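PDB 6NB0: histidine kinase from Paraburkholderia phymatum, which probably acts as a phosphorelay sensor kinase, using ATP to phosphorylate a protein histidine. Local coordinates for residues R147-G155 against P224-N232; R175-F186 against V250-H261. All coordinates share one frame; numbering follows the deposited sequence. Where two conformers were deposited one is given.

Interaction 1: R147-G155 against P224-N232; sequences REGLAARRG and PALPHVLEN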
ATOM      1  N   ARG A 147      -8.137  17.515  -8.789  1.00 24.65           N
ATOM      2  CA  ARG A 147      -9.410  18.162  -9.030  1.00 27.55           C
ATOM      3  C   ARG A 147     -10.530  17.128  -9.124  1.00 31.94           C
ATOM      4  O   ARG A 147     -11.555  17.236  -8.437  1.00 31.78           O
ATOM      5  CB  ARG A 147      -9.296  18.991 -10.312  1.00 27.69           C
ATOM      6  CG  ARG A 147     -10.471  19.854 -10.675  1.00 50.18           C
ATOM      7  CD  ARG A 147     -10.053  20.776 -11.850  1.00 59.59           C
ATOM      8  NE  ARG A 147      -9.296  21.964 -11.423  1.00 63.07           N
ATOM      9  CZ  ARG A 147      -8.304  22.521 -12.117  1.00 60.93           C
ATOM     10  NH1 ARG A 147      -7.911  21.985 -13.266  1.00 67.64           N
ATOM     11  NH2 ARG A 147      -7.695  23.616 -11.664  1.00 52.79           N
ATOM     12  N   GLU A 148     -10.334  16.084  -9.945  1.00 32.13           N
ATOM     13  CA  GLU A 148     -11.400  15.102 -10.114  0.50 30.90           C
ATOM     14  C   GLU A 148     -11.527  14.201  -8.890  1.00 29.79           C
ATOM     15  O   GLU A 148     -12.641  13.766  -8.564  1.00 32.30           O
ATOM     16  CB  GLU A 148     -11.164  14.264 -11.380  0.50 34.69           C
ATOM     17  CG  GLU A 148     -12.421  13.555 -11.917  0.50 39.49           C
ATOM     18  CD  GLU A 148     -12.752  12.274 -11.167  0.50 48.48           C
ATOM     19  OE1 GLU A 148     -11.841  11.720 -10.509  0.50 51.46           O
ATOM     20  OE2 GLU A 148     -13.920  11.826 -11.224  0.50 43.44           O
ATOM     21  N   GLY A 149     -10.425  13.927  -8.199  1.00 29.49           N
ATOM     22  CA  GLY A 149     -10.454  13.013  -7.070  1.00 27.48           C
ATOM     23  C   GLY A 149     -11.048  13.631  -5.817  1.00 29.70           C
ATOM     24  O   GLY A 149     -11.773  12.948  -5.099  1.00 28.90           O
ATOM     25  N   LEU A 150     -10.763  14.913  -5.540  1.00 29.31           N
ATOM     26  CA  LEU A 150     -11.251  15.503  -4.292  1.00 24.28           C
ATOM     27  C   LEU A 150     -11.552  17.005  -4.332  1.00 25.80           C
ATOM     28  O   LEU A 150     -12.522  17.437  -3.713  1.00 28.81           O
ATOM     29  CB  LEU A 150     -10.254  15.244  -3.153  1.00 24.87           C
ATOM     30  CG  LEU A 150     -10.741  15.627  -1.744  1.00 24.24           C
ATOM     31  CD1 LEU A 150     -11.986  14.809  -1.322  1.00 23.70           C
ATOM     32  CD2 LEU A 150      -9.603  15.432  -0.739  1.00 27.88           C
ATOM     33  N   ALA A 151     -10.730  17.826  -5.000  1.00 28.14           N
ATOM     34  CA  ALA A 151     -10.882  19.277  -4.838  1.00 26.71           C
ATOM     35  C   ALA A 151     -12.253  19.762  -5.303  1.00 28.50           C
ATOM     36  O   ALA A 151     -12.914  20.573  -4.623  1.00 28.39           O
ATOM     37  CB  ALA A 151      -9.763  20.011  -5.583  1.00 26.34           C
ATOM     38  N   ALA A 152     -12.706  19.298  -6.469  1.00 31.89           N
ATOM     39  CA  ALA A 152     -13.995  19.779  -6.971  1.00 33.95           C
ATOM     40  C   ALA A 152     -15.127  19.433  -6.005  1.00 32.96           C
ATOM     41  O   ALA A 152     -15.979  20.277  -5.702  1.00 30.74           O
ATOM     42  CB  ALA A 152     -14.272  19.207  -8.364  1.00 35.56           C
ATOM     43  N   ARG A 153     -15.135  18.211  -5.470  1.00 26.75           N
ATOM     44  CA  ARG A 153     -16.233  17.835  -4.594  1.00 32.37           C
ATOM     45  C   ARG A 153     -16.101  18.424  -3.190  1.00 28.47           C
ATOM     46  O   ARG A 153     -17.057  18.337  -2.411  1.00 31.20           O
ATOM     47  CB  ARG A 153     -16.378  16.303  -4.507  1.00 33.47           C
ATOM     48  CG  ARG A 153     -15.320  15.608  -3.644  1.00 33.34           C
ATOM     49  CD  ARG A 153     -15.375  14.084  -3.881  1.00 35.88           C
ATOM     50  NE  ARG A 153     -14.866  13.738  -5.215  1.00 37.42           N
ATOM     51  CZ  ARG A 153     -15.125  12.590  -5.838  1.00 44.09           C
ATOM     52  NH1 ARG A 153     -15.886  11.670  -5.246  1.00 40.04           N
ATOM     53  NH2 ARG A 153     -14.629  12.365  -7.053  1.00 39.22           N
ATOM     54  N   ARG A 154     -14.969  19.040  -2.867  1.00 27.01           N
ATOM     55  CA  ARG A 154     -14.790  19.768  -1.615  1.00 31.63           C
ATOM     56  C   ARG A 154     -14.871  21.281  -1.794  1.00 32.05           C
ATOM     57  O   ARG A 154     -14.709  22.026  -0.811  1.00 30.00           O
ATOM     58  CB  ARG A 154     -13.440  19.388  -0.983  1.00 30.15           C
ATOM     59  CG  ARG A 154     -13.372  17.970  -0.422  1.00 27.89           C
ATOM     60  CD  ARG A 154     -13.980  17.935   0.986  1.00 27.96           C
ATOM     61  NE  ARG A 154     -13.152  18.705   1.904  1.00 27.33           N
ATOM     62  CZ  ARG A 154     -12.148  18.188   2.612  1.00 28.46           C
ATOM     63  NH1 ARG A 154     -11.891  16.887   2.531  1.00 28.84           N
ATOM     64  NH2 ARG A 154     -11.403  18.972   3.397  1.00 27.86           N
ATOM     65  N   GLY A 155     -15.124  21.759  -3.016  1.00 29.47           N
ATOM     66  CA  GLY A 155     -15.227  23.193  -3.224  1.00 32.07           C
ATOM     67  C   GLY A 155     -13.905  23.926  -3.128  1.00 33.85           C
ATOM     68  O   GLY A 155     -13.888  25.139  -2.892  1.00 34.27           O
ATOM     69  N   PRO A 224     -16.473  14.285   9.307  1.00 37.09           N
ATOM     70  CA  PRO A 224     -17.202  13.197   8.628  1.00 41.52           C
ATOM     71  C   PRO A 224     -18.267  13.665   7.658  1.00 37.80           C
ATOM     72  O   PRO A 224     -18.775  12.836   6.896  1.00 43.27           O
ATOM     73  CB  PRO A 224     -17.830  12.406   9.790  1.00 43.03           C
ATOM     74  CG  PRO A 224     -17.975  13.403  10.892  1.00 44.16           C
ATOM     75  CD  PRO A 224     -16.795  14.354  10.742  1.00 43.83           C
ATOM     76  N   ALA A 225     -18.621  14.949   7.650  1.00 40.96           N
ATOM     77  CA  ALA A 225     -19.564  15.481   6.671  1.00 46.00           C
ATOM     78  C   ALA A 225     -18.914  15.835   5.333  1.00 41.04           C
ATOM     79  O   ALA A 225     -19.622  16.185   4.382  1.00 40.28           O
ATOM     80  CB  ALA A 225     -20.268  16.718   7.240  1.00 46.77           C
ATOM     81  N   LEU A 226     -17.610  15.768   5.234  1.00 32.23           N
ATOM     82  CA  LEU A 226     -16.916  16.132   4.008  1.00 30.33           C
ATOM     83  C   LEU A 226     -16.436  14.889   3.280  1.00 36.67           C
ATOM     84  O   LEU A 226     -16.054  13.913   3.932  1.00 32.20           O
ATOM     85  CB  LEU A 226     -15.698  17.030   4.305  1.00 33.55           C
ATOM     86  CG  LEU A 226     -15.969  18.331   5.074  1.00 33.06           C
ATOM     87  CD1 LEU A 226     -14.675  19.138   5.241  1.00 33.66           C
ATOM     88  CD2 LEU A 226     -17.062  19.177   4.402  1.00 37.04           C
ATOM     89  N   PRO A 227     -16.448  14.884   1.945  1.00 30.39           N
ATOM     90  CA  PRO A 227     -15.827  13.770   1.211  1.00 29.98           C
ATOM     91  C   PRO A 227     -14.344  13.692   1.540  1.00 32.69           C
ATOM     92  O   PRO A 227     -13.703  14.695   1.855  1.00 29.93           O
ATOM     93  CB  PRO A 227     -16.046  14.125  -0.266  1.00 31.17           C
ATOM     94  CG  PRO A 227     -17.132  15.182  -0.275  1.00 34.47           C
ATOM     95  CD  PRO A 227     -17.105  15.873   1.062  1.00 31.52           C
ATOM     96  N   HIS A 228     -13.792  12.484   1.446  1.00 29.12           N
ATOM     97  CA  HIS A 228     -12.371  12.294   1.702  1.00 30.20           C
ATOM     98  C   HIS A 228     -11.805  11.284   0.722  1.00 27.99           C
ATOM     99  O   HIS A 228     -12.532  10.451   0.178  1.00 31.99           O
ATOM    100  CB  HIS A 228     -12.134  11.794   3.136  1.00 30.37           C
ATOM    101  CG  HIS A 228     -12.537  12.783   4.182  1.00 29.73           C
ATOM    102  ND1 HIS A 228     -11.819  13.931   4.431  1.00 28.87           N
ATOM    103  CD2 HIS A 228     -13.576  12.791   5.046  1.00 30.02           C
ATOM    104  CE1 HIS A 228     -12.405  14.607   5.408  1.00 25.82           C
ATOM    105  NE2 HIS A 228     -13.475  13.938   5.792  1.00 29.29           N
ATOM    106  N   VAL A 229     -10.491  11.355   0.515  1.00 26.68           N
ATOM    107  CA  VAL A 229      -9.752  10.358  -0.251  0.61 27.47           C
ATOM    108  C   VAL A 229      -8.765   9.594   0.637  1.00 32.20           C
ATOM    109  O   VAL A 229      -8.661   8.369   0.548  1.00 27.00           O
ATOM    110  CB  VAL A 229      -9.021  11.032  -1.439  0.61 27.70           C
ATOM    111  CG1 VAL A 229      -8.023  10.099  -2.084  0.61 25.10           C
ATOM    112  CG2 VAL A 229     -10.019  11.519  -2.493  0.61 25.74           C
ATOM    113  N   LEU A 230      -8.045  10.305   1.502  1.00 28.56           N
ATOM    114  CA  LEU A 230      -7.041   9.641   2.333  1.00 30.34           C
ATOM    115  C   LEU A 230      -7.704   8.804   3.436  1.00 26.34           C
ATOM    116  O   LEU A 230      -8.844   9.042   3.842  1.00 25.85           O
ATOM    117  CB  LEU A 230      -6.080  10.683   2.929  1.00 26.98           C
ATOM    118  CG  LEU A 230      -5.345  11.555   1.893  1.00 28.28           C
ATOM    119  CD1 LEU A 230      -4.421  12.604   2.558  1.00 27.03           C
ATOM    120  CD2 LEU A 230      -4.517  10.691   0.875  1.00 26.49           C
ATOM    121  N   GLU A 231      -6.957   7.826   3.942  1.00 28.44           N
ATOM    122  CA  GLU A 231      -7.491   6.919   4.958  1.00 33.19           C
ATOM    123  C   GLU A 231      -7.928   7.673   6.205  1.00 33.70           C
ATOM    124  O   GLU A 231      -7.282   8.634   6.631  1.00 28.48           O
ATOM    125  CB  GLU A 231      -6.448   5.880   5.359  1.00 32.90           C
ATOM    126  CG  GLU A 231      -6.161   4.791   4.355  1.00 33.06           C
ATOM    127  CD  GLU A 231      -5.068   3.866   4.874  1.00 37.09           C
ATOM    128  OE1 GLU A 231      -3.971   4.386   5.223  1.00 30.55           O
ATOM    129  OE2 GLU A 231      -5.307   2.641   4.953  1.00 36.84           O
ATOM    130  N   ASN A 232      -9.010   7.192   6.822  1.00 31.73           N
ATOM    131  CA  ASN A 232      -9.549   7.856   8.001  1.00 30.69           C
ATOM    132  C   ASN A 232      -8.510   7.968   9.125  1.00 34.15           C
ATOM    133  O   ASN A 232      -8.334   9.040   9.728  1.00 30.67           O
ATOM    134  CB  ASN A 232     -10.793   7.121   8.491  1.00 34.09           C
ATOM    135  CG  ASN A 232     -11.489   7.853   9.621  1.00 45.36           C
ATOM    136  OD1 ASN A 232     -11.152   7.670  10.785  1.00 54.38           O
ATOM    137  ND2 ASN A 232     -12.468   8.685   9.280  1.00 50.78           N
TER

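Interaction 2: R175-F186 against V250-H261; sequences RLAAALWLLVTF and VLALCKRVAEAH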
ATOM      1  N   ARG A 175       6.751   7.702  -9.462  1.00 32.67           N
ATOM      2  CA  ARG A 175       6.868   8.037  -8.034  1.00 27.15           C
ATOM      3  C   ARG A 175       6.742   9.539  -7.791  1.00 27.67           C
ATOM      4  O   ARG A 175       6.134   9.963  -6.805  1.00 28.14           O
ATOM      5  CB  ARG A 175       8.207   7.536  -7.476  1.00 29.28           C
ATOM      6  CG  ARG A 175       8.361   6.026  -7.482  1.00 36.95           C
ATOM      7  CD  ARG A 175       7.323   5.308  -6.651  1.00 50.04           C
ATOM      8  NE  ARG A 175       7.744   3.928  -6.410  1.00 55.34           N
ATOM      9  CZ  ARG A 175       6.967   2.959  -5.925  1.00 66.41           C
ATOM     10  NH1 ARG A 175       7.478   1.744  -5.744  1.00 74.48           N
ATOM     11  NH2 ARG A 175       5.685   3.185  -5.639  1.00 53.27           N
ATOM     12  N   LEU A 176       7.351  10.357  -8.650  1.00 28.06           N
ATOM     13  CA  LEU A 176       7.163  11.800  -8.523  1.00 27.68           C
ATOM     14  C   LEU A 176       5.709  12.175  -8.707  1.00 26.17           C
ATOM     15  O   LEU A 176       5.207  13.098  -8.043  1.00 26.77           O
ATOM     16  CB  LEU A 176       8.041  12.534  -9.540  1.00 29.23           C
ATOM     17  CG  LEU A 176       9.537  12.347  -9.248  1.00 32.81           C
ATOM     18  CD1 LEU A 176      10.397  12.623 -10.509  1.00 37.68           C
ATOM     19  CD2 LEU A 176       9.982  13.245  -8.078  1.00 34.72           C
ATOM     20  N   ALA A 177       5.019  11.496  -9.628  1.00 26.67           N
ATOM     21  CA  ALA A 177       3.602  11.779  -9.817  1.00 26.85           C
ATOM     22  C   ALA A 177       2.826  11.462  -8.555  1.00 26.47           C
ATOM     23  O   ALA A 177       1.950  12.222  -8.165  1.00 24.44           O
ATOM     24  CB  ALA A 177       3.028  10.972 -10.984  1.00 28.45           C
ATOM     25  N   ALA A 178       3.118  10.326  -7.921  1.00 27.91           N
ATOM     26  CA  ALA A 178       2.438   9.997  -6.669  1.00 26.81           C
ATOM     27  C   ALA A 178       2.739  11.045  -5.594  1.00 31.02           C
ATOM     28  O   ALA A 178       1.846  11.463  -4.842  1.00 25.29           O
ATOM     29  CB  ALA A 178       2.876   8.594  -6.224  1.00 23.50           C
ATOM     30  N   ALA A 179       3.997  11.489  -5.519  1.00 24.73           N
ATOM     31  CA  ALA A 179       4.395  12.461  -4.504  1.00 26.70           C
ATOM     32  C   ALA A 179       3.681  13.791  -4.689  1.00 27.94           C
ATOM     33  O   ALA A 179       3.196  14.379  -3.715  1.00 26.72           O
ATOM     34  CB  ALA A 179       5.918  12.652  -4.524  1.00 25.96           C
ATOM     35  N   LEU A 180       3.590  14.277  -5.931  1.00 26.75           N
ATOM     36  CA  LEU A 180       2.919  15.550  -6.156  1.00 26.98           C
ATOM     37  C   LEU A 180       1.423  15.422  -5.927  1.00 24.89           C
ATOM     38  O   LEU A 180       0.795  16.330  -5.372  1.00 25.51           O
ATOM     39  CB  LEU A 180       3.201  16.064  -7.563  1.00 26.03           C
ATOM     40  CG  LEU A 180       4.695  16.333  -7.841  1.00 27.60           C
ATOM     41  CD1 LEU A 180       4.852  16.699  -9.294  1.00 33.66           C
ATOM     42  CD2 LEU A 180       5.226  17.454  -6.968  1.00 31.26           C
ATOM     43  N   TRP A 181       0.837  14.307  -6.363  1.00 24.94           N
ATOM     44  CA  TRP A 181      -0.575  14.054  -6.066  1.00 25.30           C
ATOM     45  C   TRP A 181      -0.856  14.177  -4.569  1.00 27.40           C
ATOM     46  O   TRP A 181      -1.824  14.823  -4.153  1.00 24.64           O
ATOM     47  CB  TRP A 181      -0.936  12.654  -6.581  1.00 19.43           C
ATOM     48  CG  TRP A 181      -2.384  12.245  -6.337  1.00 23.81           C
ATOM     49  CD1 TRP A 181      -3.437  12.381  -7.198  1.00 25.23           C
ATOM     50  CD2 TRP A 181      -2.899  11.602  -5.158  1.00 25.24           C
ATOM     51  NE1 TRP A 181      -4.602  11.863  -6.612  1.00 24.42           N
ATOM     52  CE2 TRP A 181      -4.282  11.389  -5.359  1.00 23.00           C
ATOM     53  CE3 TRP A 181      -2.318  11.191  -3.939  1.00 25.54           C
ATOM     54  CZ2 TRP A 181      -5.094  10.776  -4.393  1.00 24.62           C
ATOM     55  CZ3 TRP A 181      -3.131  10.580  -2.985  1.00 26.97           C
ATOM     56  CH2 TRP A 181      -4.496  10.391  -3.212  1.00 25.95           C
ATOM     57  N   LEU A 182      -0.006  13.560  -3.738  1.00 22.14           N
ATOM     58  CA  LEU A 182      -0.254  13.556  -2.295  1.00 24.17           C
ATOM     59  C   LEU A 182       0.002  14.926  -1.695  1.00 24.18           C
ATOM     60  O   LEU A 182      -0.738  15.372  -0.808  1.00 25.85           O
ATOM     61  CB  LEU A 182       0.630  12.496  -1.622  1.00 24.88           C
ATOM     62  CG  LEU A 182       0.511  12.350  -0.089  1.00 23.70           C
ATOM     63  CD1 LEU A 182      -0.940  12.027   0.316  1.00 24.11           C
ATOM     64  CD2 LEU A 182       1.450  11.234   0.409  1.00 22.85           C
ATOM     65  N   LEU A 183       1.046  15.609  -2.175  1.00 26.01           N
ATOM     66  CA  LEU A 183       1.331  16.978  -1.748  1.00 25.72           C
ATOM     67  C   LEU A 183       0.093  17.863  -1.897  1.00 29.77           C
ATOM     68  O   LEU A 183      -0.275  18.600  -0.972  1.00 27.36           O
ATOM     69  CB  LEU A 183       2.495  17.520  -2.585  1.00 32.26           C
ATOM     70  CG  LEU A 183       3.430  18.583  -2.026  1.00 43.23           C
ATOM     71  CD1 LEU A 183       4.305  17.951  -0.940  1.00 33.35           C
ATOM     72  CD2 LEU A 183       4.276  19.180  -3.160  1.00 42.37           C
ATOM     73  N   VAL A 184      -0.570  17.794  -3.062  1.00 25.36           N
ATOM     74  CA  VAL A 184      -1.768  18.611  -3.283  1.00 27.57           C
ATOM     75  C   VAL A 184      -2.980  18.035  -2.545  1.00 28.13           C
ATOM     76  O   VAL A 184      -3.769  18.780  -1.948  1.00 25.41           O
ATOM     77  CB  VAL A 184      -2.060  18.756  -4.796  1.00 24.87           C
ATOM     78  CG1 VAL A 184      -3.281  19.680  -5.022  1.00 24.84           C
ATOM     79  CG2 VAL A 184      -0.806  19.325  -5.552  1.00 24.33           C
ATOM     80  N   THR A 185      -3.177  16.718  -2.614  1.00 24.65           N
ATOM     81  CA  THR A 185      -4.350  16.104  -1.978  1.00 22.90           C
ATOM     82  C   THR A 185      -4.365  16.359  -0.469  1.00 23.64           C
ATOM     83  O   THR A 185      -5.426  16.612   0.121  1.00 26.12           O
ATOM     84  CB  THR A 185      -4.353  14.602  -2.273  1.00 23.39           C
ATOM     85  OG1 THR A 185      -4.529  14.404  -3.685  1.00 24.06           O
ATOM     86  CG2 THR A 185      -5.488  13.886  -1.539  1.00 25.92           C
ATOM     87  N   PHE A 186      -3.203  16.279   0.175  1.00 24.61           N
ATOM     88  CA  PHE A 186      -3.151  16.551   1.615  1.00 26.81           C
ATOM     89  C   PHE A 186      -3.661  17.957   1.920  1.00 23.48           C
ATOM     90  O   PHE A 186      -4.445  18.168   2.862  1.00 24.21           O
ATOM     91  CB  PHE A 186      -1.714  16.370   2.127  1.00 25.48           C
ATOM     92  CG  PHE A 186      -1.575  16.632   3.617  1.00 25.00           C
ATOM     93  CD1 PHE A 186      -1.325  17.897   4.090  1.00 25.31           C
ATOM     94  CD2 PHE A 186      -1.744  15.594   4.526  1.00 27.45           C
ATOM     95  CE1 PHE A 186      -1.242  18.146   5.472  1.00 27.99           C
ATOM     96  CE2 PHE A 186      -1.660  15.816   5.896  1.00 32.45           C
ATOM     97  CZ  PHE A 186      -1.397  17.087   6.369  1.00 28.43           C
ATOM     98  N   VAL A 250       0.975  10.313   7.170  1.00 28.11           N
ATOM     99  CA  VAL A 250       0.388  10.135   5.851  1.00 29.76           C
ATOM    100  C   VAL A 250       1.245  10.775   4.760  1.00 28.73           C
ATOM    101  O   VAL A 250       1.086  10.431   3.590  1.00 27.01           O
ATOM    102  CB  VAL A 250      -1.055  10.690   5.828  1.00 30.39           C
ATOM    103  CG1 VAL A 250      -1.069  12.221   5.917  1.00 26.42           C
ATOM    104  CG2 VAL A 250      -1.796  10.234   4.564  1.00 25.83           C
ATOM    105  N   LEU A 251       2.159  11.689   5.102  1.00 27.87           N
ATOM    106  CA  LEU A 251       2.998  12.331   4.090  1.00 26.72           C
ATOM    107  C   LEU A 251       4.267  11.529   3.790  1.00 28.14           C
ATOM    108  O   LEU A 251       5.138  12.008   3.054  1.00 28.22           O
ATOM    109  CB  LEU A 251       3.352  13.767   4.522  1.00 26.31           C
ATOM    110  CG  LEU A 251       2.146  14.721   4.417  1.00 27.42           C
ATOM    111  CD1 LEU A 251       2.347  16.053   5.152  1.00 24.37           C
ATOM    112  CD2 LEU A 251       1.735  14.964   2.965  1.00 25.95           C
ATOM    113  N   ALA A 252       4.384  10.330   4.357  1.00 23.64           N
ATOM    114  CA  ALA A 252       5.576   9.515   4.192  1.00 27.51           C
ATOM    115  C   ALA A 252       5.977   9.362   2.724  1.00 31.60           C
ATOM    116  O   ALA A 252       7.171   9.379   2.395  1.00 27.86           O
ATOM    117  CB  ALA A 252       5.335   8.148   4.821  1.00 26.23           C
ATOM    118  N   LEU A 253       4.995   9.190   1.827  1.00 27.68           N
ATOM    119  CA  LEU A 253       5.323   9.012   0.411  1.00 29.63           C
ATOM    120  C   LEU A 253       6.097  10.211  -0.140  1.00 29.81           C
ATOM    121  O   LEU A 253       7.094  10.037  -0.845  1.00 28.01           O
ATOM    122  CB  LEU A 253       4.053   8.766  -0.411  1.00 27.99           C
ATOM    123  CG  LEU A 253       4.275   8.234  -1.838  1.00 32.15           C
ATOM    124  CD1 LEU A 253       3.033   7.470  -2.314  1.00 36.91           C
ATOM    125  CD2 LEU A 253       4.552   9.346  -2.812  1.00 27.76           C
ATOM    126  N   CYS A 254       5.638  11.437   0.148  1.00 26.74           N
ATOM    127  CA  CYS A 254       6.392  12.632  -0.262  1.00 26.33           C
ATOM    128  C   CYS A 254       7.834  12.610   0.245  1.00 26.14           C
ATOM    129  O   CYS A 254       8.778  12.894  -0.501  1.00 27.71           O
ATOM    130  CB  CYS A 254       5.694  13.895   0.252  1.00 31.54           C
ATOM    131  SG  CYS A 254       3.990  14.046  -0.337  1.00 28.20           S
ATOM    132  N   LYS A 255       8.015  12.321   1.529  1.00 24.53           N
ATOM    133  CA  LYS A 255       9.356  12.302   2.111  1.00 28.67           C
ATOM    134  C   LYS A 255      10.220  11.214   1.480  1.00 32.67           C
ATOM    135  O   LYS A 255      11.388  11.454   1.123  1.00 28.23           O
ATOM    136  CB  LYS A 255       9.257  12.094   3.624  1.00 28.73           C
ATOM    137  CG  LYS A 255      10.618  12.024   4.345  1.00 32.60           C
ATOM    138  CD  LYS A 255      10.419  11.872   5.852  1.00 37.58           C
ATOM    139  CE  LYS A 255      11.759  11.872   6.598  1.00 45.07           C
ATOM    140  NZ  LYS A 255      12.397  10.540   6.544  1.00 53.32           N
ATOM    141  N   ARG A 256       9.672  10.000   1.350  1.00 29.46           N
ATOM    142  CA  ARG A 256      10.453   8.895   0.801  0.55 32.48           C
ATOM    143  C   ARG A 256      10.876   9.177  -0.633  1.00 24.80           C
ATOM    144  O   ARG A 256      12.024   8.912  -1.018  1.00 29.92           O
ATOM    145  CB  ARG A 256       9.642   7.600   0.868  0.55 37.12           C
ATOM    146  CG  ARG A 256       9.833   6.816   2.155  0.55 41.40           C
ATOM    147  CD  ARG A 256      11.251   6.328   2.265  0.55 41.81           C
ATOM    148  NE  ARG A 256      11.337   4.877   2.382  0.55 44.89           N
ATOM    149  CZ  ARG A 256      12.327   4.154   1.876  0.55 45.97           C
ATOM    150  NH1 ARG A 256      13.299   4.755   1.200  0.55 40.77           N
ATOM    151  NH2 ARG A 256      12.341   2.830   2.036  0.55 46.67           N
ATOM    152  N   VAL A 257       9.958   9.696  -1.441  1.00 30.35           N
ATOM    153  CA  VAL A 257      10.266   9.900  -2.849  1.00 27.69           C
ATOM    154  C   VAL A 257      11.239  11.061  -3.001  1.00 26.36           C
ATOM    155  O   VAL A 257      12.175  11.005  -3.800  1.00 28.09           O
ATOM    156  CB  VAL A 257       8.960  10.117  -3.640  1.00 31.89           C
ATOM    157  CG1 VAL A 257       9.252  10.608  -5.069  1.00 27.79           C
ATOM    158  CG2 VAL A 257       8.132   8.825  -3.670  1.00 28.45           C
ATOM    159  N   ALA A 258      11.050  12.122  -2.210  1.00 29.41           N
ATOM    160  CA  ALA A 258      12.003  13.233  -2.227  1.00 31.82           C
ATOM    161  C   ALA A 258      13.406  12.757  -1.881  1.00 30.51           C
ATOM    162  O   ALA A 258      14.378  13.054  -2.594  1.00 32.50           O
ATOM    163  CB  ALA A 258      11.545  14.330  -1.256  1.00 28.73           C
ATOM    164  N   GLU A 259      13.542  12.002  -0.783  1.00 30.07           N
ATOM    165  CA  GLU A 259      14.870  11.600  -0.360  1.00 34.46           C
ATOM    166  C   GLU A 259      15.472  10.585  -1.318  1.00 40.59           C
ATOM    167  O   GLU A 259      16.690  10.563  -1.494  1.00 36.03           O
ATOM    168  CB  GLU A 259      14.834  11.061   1.069  1.00 39.69           C
ATOM    169  CG  GLU A 259      14.469  12.181   2.052  1.00 39.55           C
ATOM    170  CD  GLU A 259      14.360  11.727   3.492  1.00 48.43           C
ATOM    171  OE1 GLU A 259      14.506  10.509   3.756  1.00 41.25           O
ATOM    172  OE2 GLU A 259      14.129  12.607   4.356  1.00 48.07           O
ATOM    173  N   ALA A 260      14.635   9.778  -1.974  1.00 33.37           N
ATOM    174  CA  ALA A 260      15.132   8.833  -2.969  1.00 35.18           C
ATOM    175  C   ALA A 260      15.684   9.553  -4.196  1.00 31.66           C
ATOM    176  O   ALA A 260      16.573   9.022  -4.878  1.00 35.97           O
ATOM    177  CB  ALA A 260      14.010   7.873  -3.375  1.00 33.40           C
ATOM    178  N   HIS A 261      15.177  10.756  -4.487  1.00 40.22           N
ATOM    179  CA  HIS A 261      15.729  11.606  -5.538  1.00 41.04           C
ATOM    180  C   HIS A 261      16.783  12.584  -5.006  1.00 43.40           C
ATOM    181  O   HIS A 261      16.948  13.668  -5.572  1.00 42.91           O
ATOM    182  CB  HIS A 261      14.609  12.376  -6.254  1.00 37.47           C
ATOM    183  CG  HIS A 261      13.767  11.529  -7.166  1.00 37.97           C
ATOM    184  ND1 HIS A 261      12.689  10.797  -6.717  1.00 44.62           N
ATOM    185  CD2 HIS A 261      13.839  11.310  -8.503  1.00 43.42           C
ATOM    186  CE1 HIS A 261      12.142  10.151  -7.734  1.00 44.25           C
ATOM    187  NE2 HIS A 261      12.818  10.453  -8.830  1.00 44.81           N
TER

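Interaction 1: R147-G155 against P224-N232
R154 makes the polar link: its NH1 donates to the backbone O of P227 at 2.9 Å, nearly in line with the carbonyl but bent at the hydrogen (N-H...O 146°), the oxygen lying tilted from the guanidinium plane. Bends at chi2 and chi3 fold the long chain back from the helix end to this carbonyl. E189 takes a salt bridge from the same NH1 and a hydrogen bond from H228 ND1, so the arginine and the imidazole, whose planes stand 75° apart, share one carboxylate.

Apolar contacts fill the rest. L226 lays CD1 over one face of the guanidinium, 3.7 Å from R154 NE. The compact P227 ring fits between the two arginine stems, with its CB 3.7 Å from R153 CD and its CD 3.7 Å from R154 CD. L150 turns CD1 to P227 O, while V229, in one of its two conformers, rests CG2 against L150 CB and G149 O.

Within the helix, R153 NH2 donates in plane to E148 O. G155, with positive phi, forms a Schellman motif after the last turn. The R154 bond and the packing on P227 fasten an irregular loop to this helix, consistent with the ATP-binding catalytic domain of histidine kinases.

Interaction 2: R175-F186 against V250-H261
The F186 ring carries L251 on one face, with CD1 3.9 Å from the ring centroid and only 4° off its normal, a CH-pi contact; at its edge stands V250, CG1 being 3.6 Å from CE2. With CG anti to the backbone N (chi1 -180°), the phenylalanine reaches out to the start of the other helix. At the far end, L176 sets CD2 over one face of the H261 imidazole, 3.9 Å from the centroid. That ring's rotation is fixed by ND1, which donates to V257 O at 3.0 Å with the oxygen in the ring plane, and by NE2, which bonds to the backbone N of D172. Histidine suits this place, offering polar nitrogens at the edge and an aromatic face for L176.

Between these ends the axes of 175-186 and 252-260 approach to 8.5 Å, their directions 142° apart, roughly antiparallel. Small residues allow this: A179 and C254 have CA atoms 4.7 Å apart, and C254 SG rests 3.5 Å from A179 O. L253 is a knob in the hole formed by R175, A178, A179 and L182. L182 CD2 touches both L253 CB and V250 O, while V257 packs its methyls on the backbone of R175. L183, L251 and C254 also touch F265 of strand 264-267, consistent with the alpha/beta sandwich of histidine kinase catalytic domains.

How the interactions relate
The centres of interactions 1 and 2 lie about 18 Å apart, the second about 4 Å and the first about 17 Å from the centre of the folded chain. Their segments alternate along the sequence: 147-155, 175-186, 224-232, 250-261. Helix 173-189 connects them, supplying half of interaction 2 and, through E189 near its C-terminal end, binding the loop of interaction 1. The two also touch directly: L230 packs on W181, L182 and V250, and V229 on W181. Helix 135-154 joins the layer as A177 meets L138 and W181 and T185 meet V146; A151 on L158 and C254 on F265 set it against the sheet. The 224-232 loop is therefore probably tied to the kinase domain's core.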